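Local structure of peptide methionine sulfoxide reductase msrA/msrB (Neisseria meningitidis, 3BQG) at residues Glu17-Arg22 with Ile156-Ala161. The protein reduces the S epimer of methionine sulfoxide, in proteins and probably also free, to methionine, by way of a cysteine sulfenic acid. The protein carries 1 engineered substitution. Residues are numbered along the deposited sequence; the frame is centred on the assembly and turned at random.
Sequences EAYFQR and IDIRKA
Lys160 N gives its hydrogen to Asp157 O at 2.9 Å. Ala161 N to Ile158 O, at 3.1 Å, is the next bond of the 3-10 segment, which touches Tyr19 through Lys160 and Ala161. No hydrogen bond joins 17-22 to 156-161, and the contact is mainly apolar. Ile158 lays both branches against the Ala18-Tyr19 backbone. Its CD1 comes within 3.4 Å of Tyr19 CB and also meets Ala18 CB. Its CG2 reaches Ala18 O at 3.5 Å and Arg22 CD at 3.2 Å. The Tyr19 side chain runs out past the turn, with CG anti to its backbone N (chi1 173°). This sets CE1 3.4 Å from Ala161 CA, while Ile158 O lies at the ring edge. Ile156 CG2 makes a looser contact at 4.3 Å from Tyr19 CD1. The buried ring also touches Val78, and its hydroxyl is hydrogen-bonded to Tyr74 O. Arg22 bends at chi3 (59°), and one face of its guanidinium lies over Arg159 CA. Its charge is paired with Asp162, which probably offsets the nearby like charge of Arg159. The contact packs the 3-10 segment 158-161, which follows helix 145-148 in the chain, onto helix 14-21, beside helix 68-78, in the alpha/beta fold of an MsrA domain.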
loop_
_atom_site.group_PDB
_atom_site.type_symbol
_atom_site.label_atom_id
_atom_site.label_comp_id
_atom_site.label_asym_id
_atom_site.label_seq_id
_atom_site.Cartn_x
_atom_site.Cartn_y
_atom_site.Cartn_z
ATOM N N GLU A 17 -2.866 -3.552 5.298
ATOM C CA GLU A 17 -3.524 -2.638 6.225
ATOM C C GLU A 17 -3.201 -3.043 7.659
ATOM O O GLU A 17 -2.788 -2.216 8.472
ATOM C CB GLU A 17 -5.040 -2.659 6.041
ATOM C CG GLU A 17 -5.768 -1.902 7.153
ATOM C CD GLU A 17 -7.218 -2.299 7.275
ATOM O OE1 GLU A 17 -7.494 -3.513 7.380
ATOM O OE2 GLU A 17 -8.085 -1.401 7.269
ATOM N N ALA A 18 -3.394 -4.323 7.954
ATOM C CA ALA A 18 -3.126 -4.851 9.288
ATOM C C ALA A 18 -1.694 -4.524 9.689
ATOM O O ALA A 18 -1.404 -4.212 10.840
ATOM C CB ALA A 18 -3.340 -6.358 9.297
ATOM N N TYR A 19 -0.801 -4.610 8.714
ATOM C CA TYR A 19 0.611 -4.322 8.921
ATOM C C TYR A 19 0.856 -2.863 9.330
ATOM O O TYR A 19 1.516 -2.602 10.333
ATOM C CB TYR A 19 1.376 -4.653 7.632
ATOM C CG TYR A 19 2.831 -4.255 7.610
ATOM C CD1 TYR A 19 3.787 -4.956 8.348
ATOM C CD2 TYR A 19 3.261 -3.190 6.820
ATOM C CE1 TYR A 19 5.138 -4.604 8.293
ATOM C CE2 TYR A 19 4.600 -2.834 6.759
ATOM C CZ TYR A 19 5.533 -3.541 7.494
ATOM O OH TYR A 19 6.862 -3.187 7.413
ATOM N N PHE A 20 0.326 -1.911 8.566
ATOM C CA PHE A 20 0.550 -0.503 8.888
ATOM C C PHE A 20 -0.114 -0.012 10.176
ATOM O O PHE A 20 0.367 0.931 10.801
ATOM C CB PHE A 20 0.154 0.385 7.698
ATOM C CG PHE A 20 1.281 0.607 6.728
ATOM C CD1 PHE A 20 2.221 1.608 6.953
ATOM C CD2 PHE A 20 1.457 -0.243 5.641
ATOM C CE1 PHE A 20 3.332 1.755 6.118
ATOM C CE2 PHE A 20 2.564 -0.111 4.797
ATOM C CZ PHE A 20 3.506 0.895 5.036
ATOM N N GLN A 21 -1.201 -0.657 10.586
ATOM C CA GLN A 21 -1.890 -0.269 11.816
ATOM C C GLN A 21 -1.043 -0.534 13.059
ATOM O O GLN A 21 -1.174 0.167 14.063
ATOM C CB GLN A 21 -3.226 -1.014 11.937
ATOM C CG GLN A 21 -4.336 -0.446 11.068
ATOM C CD GLN A 21 -4.919 0.842 11.631
ATOM O OE1 GLN A 21 -4.189 1.729 12.073
ATOM N NE2 GLN A 21 -6.240 0.953 11.608
ATOM N N ARG A 22 -0.174 -1.541 12.995
ATOM C CA ARG A 22 0.684 -1.883 14.132
ATOM C C ARG A 22 1.857 -0.932 14.341
ATOM O O ARG A 22 2.537 -0.999 15.363
ATOM C CB ARG A 22 1.241 -3.306 13.979
ATOM C CG ARG A 22 0.230 -4.416 14.206
ATOM C CD ARG A 22 0.876 -5.799 14.119
ATOM N NE ARG A 22 1.945 -5.983 15.100
ATOM C CZ ARG A 22 2.039 -7.033 15.911
ATOM N NH1 ARG A 22 3.045 -7.121 16.772
ATOM N NH2 ARG A 22 1.125 -7.991 15.868
ATOM N N ILE A 156 1.317 -11.301 4.215
ATOM C CA ILE A 156 2.344 -10.582 4.957
ATOM C C ILE A 156 2.403 -10.987 6.429
ATOM O O ILE A 156 1.374 -11.163 7.072
ATOM C CB ILE A 156 2.100 -9.059 4.892
ATOM C CG1 ILE A 156 2.076 -8.593 3.432
ATOM C CG2 ILE A 156 3.184 -8.318 5.673
ATOM C CD1 ILE A 156 1.702 -7.137 3.258
ATOM N N ASP A 157 3.617 -11.142 6.950
ATOM C CA ASP A 157 3.819 -11.487 8.353
ATOM C C ASP A 157 3.720 -10.160 9.093
ATOM O O ASP A 157 4.726 -9.482 9.312
ATOM C CB ASP A 157 5.205 -12.101 8.564
ATOM C CG ASP A 157 5.439 -12.539 10.007
ATOM O OD1 ASP A 157 4.632 -12.175 10.891
ATOM O OD2 ASP A 157 6.441 -13.242 10.255
ATOM N N ILE A 158 2.499 -9.794 9.463
ATOM C CA ILE A 158 2.249 -8.537 10.148
ATOM C C ILE A 158 3.183 -8.273 11.330
ATOM O O ILE A 158 3.400 -7.121 11.711
ATOM C CB ILE A 158 0.770 -8.470 10.602
ATOM C CG1 ILE A 158 -0.139 -8.675 9.387
ATOM C CG2 ILE A 158 0.466 -7.122 11.227
ATOM C CD1 ILE A 158 0.176 -7.753 8.233
ATOM N N ARG A 159 3.742 -9.337 11.900
ATOM C CA ARG A 159 4.650 -9.209 13.040
ATOM C C ARG A 159 5.842 -8.320 12.690
ATOM O O ARG A 159 6.323 -7.545 13.519
ATOM C CB ARG A 159 5.191 -10.578 13.451
ATOM C CG ARG A 159 4.155 -11.663 13.684
ATOM C CD ARG A 159 4.871 -12.997 13.903
ATOM N NE ARG A 159 4.025 -14.152 14.226
ATOM C CZ ARG A 159 2.722 -14.120 14.502
ATOM N NH1 ARG A 159 2.085 -15.251 14.788
ATOM N NH2 ARG A 159 2.042 -12.979 14.483
ATOM N N LYS A 160 6.321 -8.454 11.456
ATOM C CA LYS A 160 7.469 -7.697 10.971
ATOM C C LYS A 160 7.347 -6.184 11.125
ATOM O O LYS A 160 8.329 -5.461 10.969
ATOM C CB LYS A 160 7.732 -8.041 9.507
ATOM C CG LYS A 160 8.083 -9.502 9.285
ATOM C CD LYS A 160 8.543 -9.749 7.855
ATOM C CE LYS A 160 8.963 -11.202 7.653
ATOM N NZ LYS A 160 9.465 -11.466 6.273
ATOM N N ALA A 161 6.150 -5.700 11.429
ATOM C CA ALA A 161 5.953 -4.265 11.603
ATOM C C ALA A 161 6.624 -3.792 12.889
ATOM O O ALA A 161 6.959 -2.614 13.029
ATOM C CB ALA A 161 4.462 -3.937 11.639
#